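Local coordinates for CADD-like protein of unknown function (Nostoc punctiforme, PDB 3B5O) that is of unknown function but resembles CADD in its all-helical fold and is possibly an oxidoreductase, at residues Phe38-Ile50 / Leu107-Thr120. Sequence-based numbering, arbitrary orientation. Where two conformers were deposited one is given.
Sequences FAQIAYVMQQYSI and LGVAVKNTMPSVAT
The carboxamide of Q47 plugs into the turn of chain that leads through P116 into helix 118-131. Its side chain folds back about CB-CG (chi2 -64°), bringing both polar atoms to the 115-120 segment. NE2 donates almost straight to M115 O (3.1 Å), which lies in the amide plane, while OE1 takes two donors: T120 OG1 at 2.7 Å in the carbonyl plane, on a lone pair, and S117 N at 2.9 Å from above that plane. S117 N-caps the helix, OG accepting from T120 N, and its hydroxyl, like that of Y43, also bonds E228 of helix 204-230, where W221 NE1 is a second partner of T120 OG1. A leucine in place of Q47 would probably leave S117 N, M115 O and the T120 hydroxyl without their amide partner. The preceding residue, Q46, is extended beyond CG and reaches across to the loop, NE2 donating to A110 O (3.0 Å), with CG against V109 CG1 and V111 CG1. V109 CG2 meets A42 CB at 3.9 Å and the F38 ring obliquely, whereas L107 CD2 sits at that ring's edge. I50 CD1 packs on P116, and a water joins S49 OG to V111 O. Side-chain amides thus bond backbone groups of the irregular 108-117 connection, joining it to helix 38-68.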
ATOM      1  N   PHE A  38      16.659  11.026 -12.324  1.00 15.98           N
ATOM      2  CA  PHE A  38      16.902  10.337 -11.065  1.00 17.09           C
ATOM      3  C   PHE A  38      16.189  11.066  -9.935  1.00 16.47           C
ATOM      4  O   PHE A  38      15.473  10.431  -9.135  1.00 17.79           O
ATOM      5  CB  PHE A  38      18.414  10.290 -10.763  1.00 18.73           C
ATOM      6  CG  PHE A  38      18.748   9.626  -9.462  1.00 19.22           C
ATOM      7  CD1 PHE A  38      18.736  10.367  -8.279  1.00 22.98           C
ATOM      8  CD2 PHE A  38      19.041   8.274  -9.402  1.00 20.28           C
ATOM      9  CE1 PHE A  38      19.004   9.758  -7.060  1.00 23.43           C
ATOM     10  CE2 PHE A  38      19.336   7.664  -8.184  1.00 22.32           C
ATOM     11  CZ  PHE A  38      19.308   8.426  -7.013  1.00 21.72           C
ATOM     12  N   ALA A  39      16.337  12.390  -9.901  1.00 17.00           N
ATOM     13  CA  ALA A  39      15.743  13.205  -8.814  1.00 16.90           C
ATOM     14  C   ALA A  39      14.230  13.034  -8.768  1.00 17.37           C
ATOM     15  O   ALA A  39      13.626  13.020  -7.690  1.00 18.12           O
ATOM     16  CB  ALA A  39      16.094  14.687  -8.976  1.00 18.23           C
ATOM     17  N   GLN A  40      13.606  12.962  -9.934  1.00 16.45           N
ATOM     18  CA  GLN A  40      12.151  12.855  -9.994  1.00 15.87           C
ATOM     19  C   GLN A  40      11.638  11.520  -9.480  1.00 15.63           C
ATOM     20  O   GLN A  40      10.631  11.470  -8.771  1.00 15.57           O
ATOM     21  CB  GLN A  40      11.654  13.148 -11.420  1.00 16.97           C
ATOM     22  CG  GLN A  40      11.805  14.604 -11.782  1.00 18.52           C
ATOM     23  CD  GLN A  40      11.625  14.897 -13.258  1.00 18.74           C
ATOM     24  OE1 GLN A  40      11.953  14.063 -14.106  1.00 20.64           O
ATOM     25  NE2 GLN A  40      11.100  16.076 -13.572  1.00 19.70           N
ATOM     26  N   ILE A  41      12.314  10.426  -9.815  1.00 14.43           N
ATOM     27  CA  ILE A  41      11.917   9.102  -9.330  1.00 15.48           C
ATOM     28  C   ILE A  41      12.298   8.940  -7.843  1.00 15.05           C
ATOM     29  O   ILE A  41      11.582   8.306  -7.077  1.00 16.19           O
ATOM     30  CB  ILE A  41      12.446   7.963 -10.229  1.00 15.82           C
ATOM     31  CG1 ILE A  41      11.939   8.170 -11.662  1.00 15.75           C
ATOM     32  CG2 ILE A  41      12.037   6.585  -9.712  1.00 16.72           C
ATOM     33  CD1 ILE A  41      10.417   8.364 -11.807  1.00 16.67           C
ATOM     34  N   ALA A  42      13.395   9.563  -7.420  1.00 15.52           N
ATOM     35  CA  ALA A  42      13.721   9.588  -5.994  1.00 16.81           C
ATOM     36  C   ALA A  42      12.614  10.285  -5.201  1.00 15.57           C
ATOM     37  O   ALA A  42      12.263   9.832  -4.103  1.00 16.97           O
ATOM     38  CB  ALA A  42      15.080  10.278  -5.769  1.00 17.68           C
ATOM     39  N   TYR A  43      12.068  11.370  -5.744  1.00 15.28           N
ATOM     40  CA  TYR A  43      10.936  12.073  -5.132  1.00 15.42           C
ATOM     41  C   TYR A  43       9.747  11.148  -4.985  1.00 14.96           C
ATOM     42  O   TYR A  43       9.095  11.125  -3.930  1.00 15.21           O
ATOM     43  CB  TYR A  43      10.545  13.301  -5.955  1.00 16.70           C
ATOM     44  CG  TYR A  43       9.242  13.927  -5.573  1.00 15.94           C
ATOM     45  CD1 TYR A  43       9.168  14.851  -4.540  1.00 19.59           C
ATOM     46  CD2 TYR A  43       8.059  13.553  -6.191  1.00 17.46           C
ATOM     47  CE1 TYR A  43       7.951  15.414  -4.162  1.00 20.62           C
ATOM     48  CE2 TYR A  43       6.855  14.117  -5.831  1.00 19.15           C
ATOM     49  CZ  TYR A  43       6.796  15.045  -4.815  1.00 18.50           C
ATOM     50  OH  TYR A  43       5.604  15.620  -4.413  1.00 21.42           O
ATOM     51  N   VAL A  44       9.434  10.391  -6.031  1.00 14.77           N
ATOM     52  CA  VAL A  44       8.346   9.437  -5.935  1.00 13.82           C
ATOM     53  C   VAL A  44       8.588   8.447  -4.773  1.00 14.08           C
ATOM     54  O   VAL A  44       7.674   8.148  -4.009  1.00 14.05           O
ATOM     55  CB  VAL A  44       8.147   8.661  -7.274  1.00 13.94           C
ATOM     56  CG1 VAL A  44       7.197   7.462  -7.087  1.00 15.11           C
ATOM     57  CG2 VAL A  44       7.679   9.617  -8.380  1.00 15.09           C
HETATM   58  N   MSE A  45       9.806   7.927  -4.650  1.00 14.27           N
HETATM   59  CA  MSE A  45      10.118   6.965  -3.611  1.00 14.15           C
HETATM   60  C   MSE A  45      10.070   7.568  -2.211  1.00 15.23           C
HETATM   61  O   MSE A  45       9.630   6.907  -1.274  1.00 15.70           O
HETATM   62  CB  MSE A  45      11.483   6.310  -3.859  1.00 16.56           C
HETATM   63  CG  MSE A  45      11.473   5.261  -4.998  1.00 18.77           C
HETATM   64 SE   MSE A  45      10.053   3.932  -4.815  0.75 20.43          SE
HETATM   65  CE  MSE A  45      10.561   3.423  -3.063  1.00 17.93           C
ATOM     66  N   GLN A  46      10.468   8.818  -2.082  1.00 14.97           N
ATOM     67  CA  GLN A  46      10.342   9.506  -0.804  1.00 16.27           C
ATOM     68  C   GLN A  46       8.881   9.603  -0.391  1.00 14.58           C
ATOM     69  O   GLN A  46       8.517   9.317   0.750  1.00 15.24           O
ATOM     70  CB  GLN A  46      10.900  10.909  -0.889  1.00 16.65           C
ATOM     71  CG  GLN A  46      12.410  10.991  -1.023  1.00 18.64           C
ATOM     72  CD  GLN A  46      12.878  12.407  -1.272  1.00 21.87           C
ATOM     73  OE1 GLN A  46      12.216  13.193  -1.948  1.00 25.28           O
ATOM     74  NE2 GLN A  46      14.032  12.751  -0.693  1.00 27.37           N
ATOM     75  N   GLN A  47       8.037  10.042  -1.310  1.00 13.48           N
ATOM     76  CA  GLN A  47       6.599  10.117  -1.017  1.00 12.07           C
ATOM     77  C   GLN A  47       5.978   8.757  -0.786  1.00 12.19           C
ATOM     78  O   GLN A  47       5.172   8.580   0.146  1.00 13.39           O
ATOM     79  CB  GLN A  47       5.862  10.860  -2.129  1.00 13.18           C
ATOM     80  CG  GLN A  47       6.224  12.315  -2.155  1.00 13.67           C
ATOM     81  CD  GLN A  47       5.790  13.055  -0.879  1.00 13.09           C
ATOM     82  OE1 GLN A  47       4.666  12.900  -0.411  1.00 13.79           O
ATOM     83  NE2 GLN A  47       6.705  13.861  -0.310  1.00 15.52           N
ATOM     84  N   TYR A  48       6.335   7.792  -1.624  1.00 12.48           N
ATOM     85  CA  TYR A  48       5.805   6.451  -1.462  1.00 12.81           C
ATOM     86  C   TYR A  48       6.068   5.933  -0.052  1.00 12.88           C
ATOM     87  O   TYR A  48       5.196   5.328   0.563  1.00 13.81           O
ATOM     88  CB  TYR A  48       6.377   5.473  -2.488  1.00 13.59           C
ATOM     89  CG  TYR A  48       6.045   4.078  -2.110  1.00 14.37           C
ATOM     90  CD1 TYR A  48       4.774   3.561  -2.338  1.00 16.08           C
ATOM     91  CD2 TYR A  48       6.946   3.315  -1.376  1.00 16.80           C
ATOM     92  CE1 TYR A  48       4.457   2.277  -1.884  1.00 16.94           C
ATOM     93  CE2 TYR A  48       6.642   2.053  -0.964  1.00 18.94           C
ATOM     94  CZ  TYR A  48       5.405   1.549  -1.194  1.00 17.81           C
ATOM     95  OH  TYR A  48       5.126   0.272  -0.738  1.00 23.65           O
ATOM     96  N   SER A  49       7.268   6.169   0.456  1.00 13.56           N
ATOM     97  CA  SER A  49       7.659   5.608   1.734  1.00 14.24           C
ATOM     98  C   SER A  49       6.732   5.981   2.892  1.00 13.71           C
ATOM     99  O   SER A  49       6.663   5.264   3.888  1.00 14.51           O
ATOM    100  CB  SER A  49       9.097   5.991   2.055  1.00 15.40           C
ATOM    101  OG  SER A  49       9.228   7.334   2.455  1.00 16.05           O
ATOM    102  N   ILE A  50       6.049   7.102   2.770  1.00 12.68           N
ATOM    103  CA  ILE A  50       5.145   7.553   3.811  1.00 13.31           C
ATOM    104  C   ILE A  50       3.991   6.571   3.958  1.00 13.34           C
ATOM    105  O   ILE A  50       3.464   6.374   5.052  1.00 13.89           O
ATOM    106  CB  ILE A  50       4.633   8.971   3.498  1.00 13.27           C
ATOM    107  CG1 ILE A  50       5.787   9.968   3.544  1.00 14.09           C
ATOM    108  CG2 ILE A  50       3.498   9.416   4.456  1.00 15.14           C
ATOM    109  CD1 ILE A  50       5.485  11.347   3.000  1.00 14.54           C
ATOM    110  N   LEU A 107      21.237   4.542  -2.228  1.00 28.80           N
ATOM    111  CA  LEU A 107      21.106   5.694  -3.115  1.00 29.50           C
ATOM    112  C   LEU A 107      21.523   7.039  -2.538  1.00 32.05           C
ATOM    113  O   LEU A 107      21.629   8.019  -3.286  1.00 34.64           O
ATOM    114  CB  LEU A 107      19.641   5.827  -3.553  1.00 28.94           C
ATOM    115  CG  LEU A 107      19.028   4.609  -4.229  1.00 27.67           C
ATOM    116  CD1 LEU A 107      17.526   4.835  -4.428  1.00 29.31           C
ATOM    117  CD2 LEU A 107      19.724   4.326  -5.572  1.00 28.65           C
ATOM    118  N   GLY A 108      21.723   7.118  -1.227  1.00 31.41           N
ATOM    119  CA  GLY A 108      21.885   8.412  -0.581  1.00 33.90           C
ATOM    120  C   GLY A 108      20.595   9.223  -0.640  1.00 35.47           C
ATOM    121  O   GLY A 108      20.621  10.450  -0.548  1.00 37.79           O
ATOM    122  N   VAL A 109      19.468   8.531  -0.799  1.00 35.25           N
ATOM    123  CA  VAL A 109      18.156   9.170  -0.816  1.00 34.85           C
ATOM    124  C   VAL A 109      17.612   9.038   0.589  1.00 32.91           C
ATOM    125  O   VAL A 109      17.321   7.936   1.047  1.00 32.73           O
ATOM    126  CB  VAL A 109      17.189   8.509  -1.829  1.00 33.53           C
ATOM    127  CG1 VAL A 109      15.759   9.059  -1.673  1.00 34.23           C
ATOM    128  CG2 VAL A 109      17.682   8.731  -3.250  1.00 35.85           C
ATOM    129  N   ALA A 110      17.521  10.173   1.268  1.00 33.02           N
ATOM    130  CA  ALA A 110      16.952  10.241   2.604  1.00 32.09           C
ATOM    131  C   ALA A 110      15.435  10.330   2.467  1.00 31.68           C
ATOM    132  O   ALA A 110      14.950  11.169   1.698  1.00 31.48           O
ATOM    133  CB  ALA A 110      17.487  11.468   3.322  1.00 33.17           C
ATOM    134  N   VAL A 111      14.701   9.440   3.144  1.00 30.69           N
ATOM    135  CA  VAL A 111      13.228   9.518   3.154  1.00 30.43           C
ATOM    136  C   VAL A 111      12.614   9.736   4.534  1.00 31.28           C
ATOM    137  O   VAL A 111      11.471  10.156   4.629  1.00 29.40           O
ATOM    138  CB  VAL A 111      12.514   8.259   2.543  1.00 29.22           C
ATOM    139  CG1 VAL A 111      13.099   7.892   1.189  1.00 32.33           C
ATOM    140  CG2 VAL A 111      12.562   7.075   3.486  1.00 28.37           C
ATOM    141  N   LYS A 112      13.376   9.455   5.587  0.50 32.11           N
ATOM    142  CA  LYS A 112      12.918   9.786   6.915  0.50 32.01           C
ATOM    143  C   LYS A 112      12.775  11.296   6.996  0.50 29.92           C
ATOM    144  O   LYS A 112      13.510  12.054   6.350  0.50 32.22           O
ATOM    145  CB  LYS A 112      13.861   9.223   7.982  0.50 33.04           C
ATOM    146  CG  LYS A 112      13.752   7.705   8.111  0.50 33.88           C
ATOM    147  CD  LYS A 112      14.789   7.121   9.069  0.50 33.51           C
ATOM    148  N   ASN A 113      11.781  11.725   7.749  0.50 26.87           N
ATOM    149  CA  ASN A 113      11.420  13.113   7.813  0.50 27.22           C
ATOM    150  C   ASN A 113      11.034  13.677   6.440  0.50 25.20           C
ATOM    151  O   ASN A 113      11.319  14.835   6.143  0.50 27.79           O
ATOM    152  CB  ASN A 113      12.545  13.930   8.451  0.50 26.87           C
ATOM    153  CG  ASN A 113      12.783  13.565   9.907  0.50 26.16           C
ATOM    154  OD1 ASN A 113      11.891  13.079  10.600  0.50 22.67           O
ATOM    155  ND2 ASN A 113      14.004  13.809  10.376  0.50 26.08           N
ATOM    156  N   THR A 114      10.423  12.844   5.591  0.50 22.26           N
ATOM    157  CA  THR A 114       9.758  13.342   4.361  0.50 21.32           C
ATOM    158  C   THR A 114       8.347  13.882   4.748  0.50 19.02           C
ATOM    159  O   THR A 114       7.609  13.122   5.380  0.50 19.40           O
ATOM    160  CB  THR A 114       9.631  12.199   3.286  0.50 20.74           C
ATOM    161  OG1 THR A 114      10.927  11.687   2.910  0.50 22.03           O
ATOM    162  CG2 THR A 114       8.933  12.710   2.028  0.50 18.90           C
HETATM  163  N   MSE A 115       7.979  15.154   4.452  0.70 18.79           N
HETATM  164  CA  MSE A 115       6.611  15.629   4.705  0.70 18.07           C
HETATM  165  C   MSE A 115       5.789  15.212   3.490  0.70 15.15           C
HETATM  166  O   MSE A 115       6.254  15.309   2.345  0.70 15.03           O
HETATM  167  CB  MSE A 115       6.496  17.154   4.860  0.70 19.90           C
HETATM  168  CG  MSE A 115       6.950  17.703   6.204  0.70 21.57           C
HETATM  169 SE   MSE A 115       5.988  17.042   7.717  0.53 28.39          SE
HETATM  170  CE  MSE A 115       4.655  17.752   7.573  0.70  7.28           C
ATOM    171  N   PRO A 116       4.555  14.788   3.727  1.00 14.03           N
ATOM    172  CA  PRO A 116       3.685  14.490   2.599  1.00 14.47           C
ATOM    173  C   PRO A 116       3.487  15.691   1.694  1.00 13.67           C
ATOM    174  O   PRO A 116       3.310  16.828   2.159  1.00 15.19           O
ATOM    175  CB  PRO A 116       2.367  14.090   3.238  1.00 14.90           C
ATOM    176  CG  PRO A 116       2.594  13.964   4.640  1.00 19.82           C
ATOM    177  CD  PRO A 116       3.874  14.607   5.018  1.00 15.40           C
ATOM    178  N   SER A 117       3.524  15.405   0.397  1.00 13.93           N
ATOM    179  CA  SER A 117       3.179  16.378  -0.606  1.00 13.32           C
ATOM    180  C   SER A 117       1.681  16.694  -0.605  1.00 13.67           C
ATOM    181  O   SER A 117       0.893  16.078   0.119  1.00 14.29           O
ATOM    182  CB  SER A 117       3.602  15.850  -1.977  1.00 13.67           C
ATOM    183  OG  SER A 117       2.779  14.739  -2.334  1.00 14.41           O
ATOM    184  N   VAL A 118       1.260  17.624  -1.453  1.00 13.08           N
ATOM    185  CA  VAL A 118      -0.169  17.846  -1.625  1.00 12.92           C
ATOM    186  C   VAL A 118      -0.875  16.514  -1.902  1.00 12.58           C
ATOM    187  O   VAL A 118      -1.903  16.214  -1.291  1.00 13.09           O
ATOM    188  CB  VAL A 118      -0.460  18.862  -2.752  1.00 13.32           C
ATOM    189  CG1 VAL A 118      -1.929  18.960  -3.068  1.00 15.93           C
ATOM    190  CG2 VAL A 118       0.075  20.277  -2.383  1.00 16.10           C
ATOM    191  N   ALA A 119      -0.357  15.754  -2.871  1.00 12.32           N
ATOM    192  CA  ALA A 119      -1.005  14.483  -3.245  1.00 12.05           C
ATOM    193  C   ALA A 119      -1.014  13.468  -2.099  1.00 11.52           C
ATOM    194  O   ALA A 119      -2.018  12.799  -1.858  1.00 12.01           O
ATOM    195  CB  ALA A 119      -0.326  13.861  -4.462  1.00 13.94           C
ATOM    196  N   THR A 120       0.105  13.322  -1.409  1.00 11.23           N
ATOM    197  CA  THR A 120       0.184  12.354  -0.325  1.00 10.89           C
ATOM    198  C   THR A 120      -0.678  12.760   0.860  1.00 11.70           C
ATOM    199  O   THR A 120      -1.355  11.916   1.468  1.00 11.97           O
ATOM    200  CB  THR A 120       1.615  12.095   0.056  1.00 11.78           C
ATOM    201  OG1 THR A 120       2.326  11.722  -1.142  1.00 12.83           O
ATOM    202  CG2 THR A 120       1.736  10.984   1.115  1.00 13.39           C
TER
HETATM  203  O   HOH W   1       9.005   8.475   4.945  1.00 26.87           O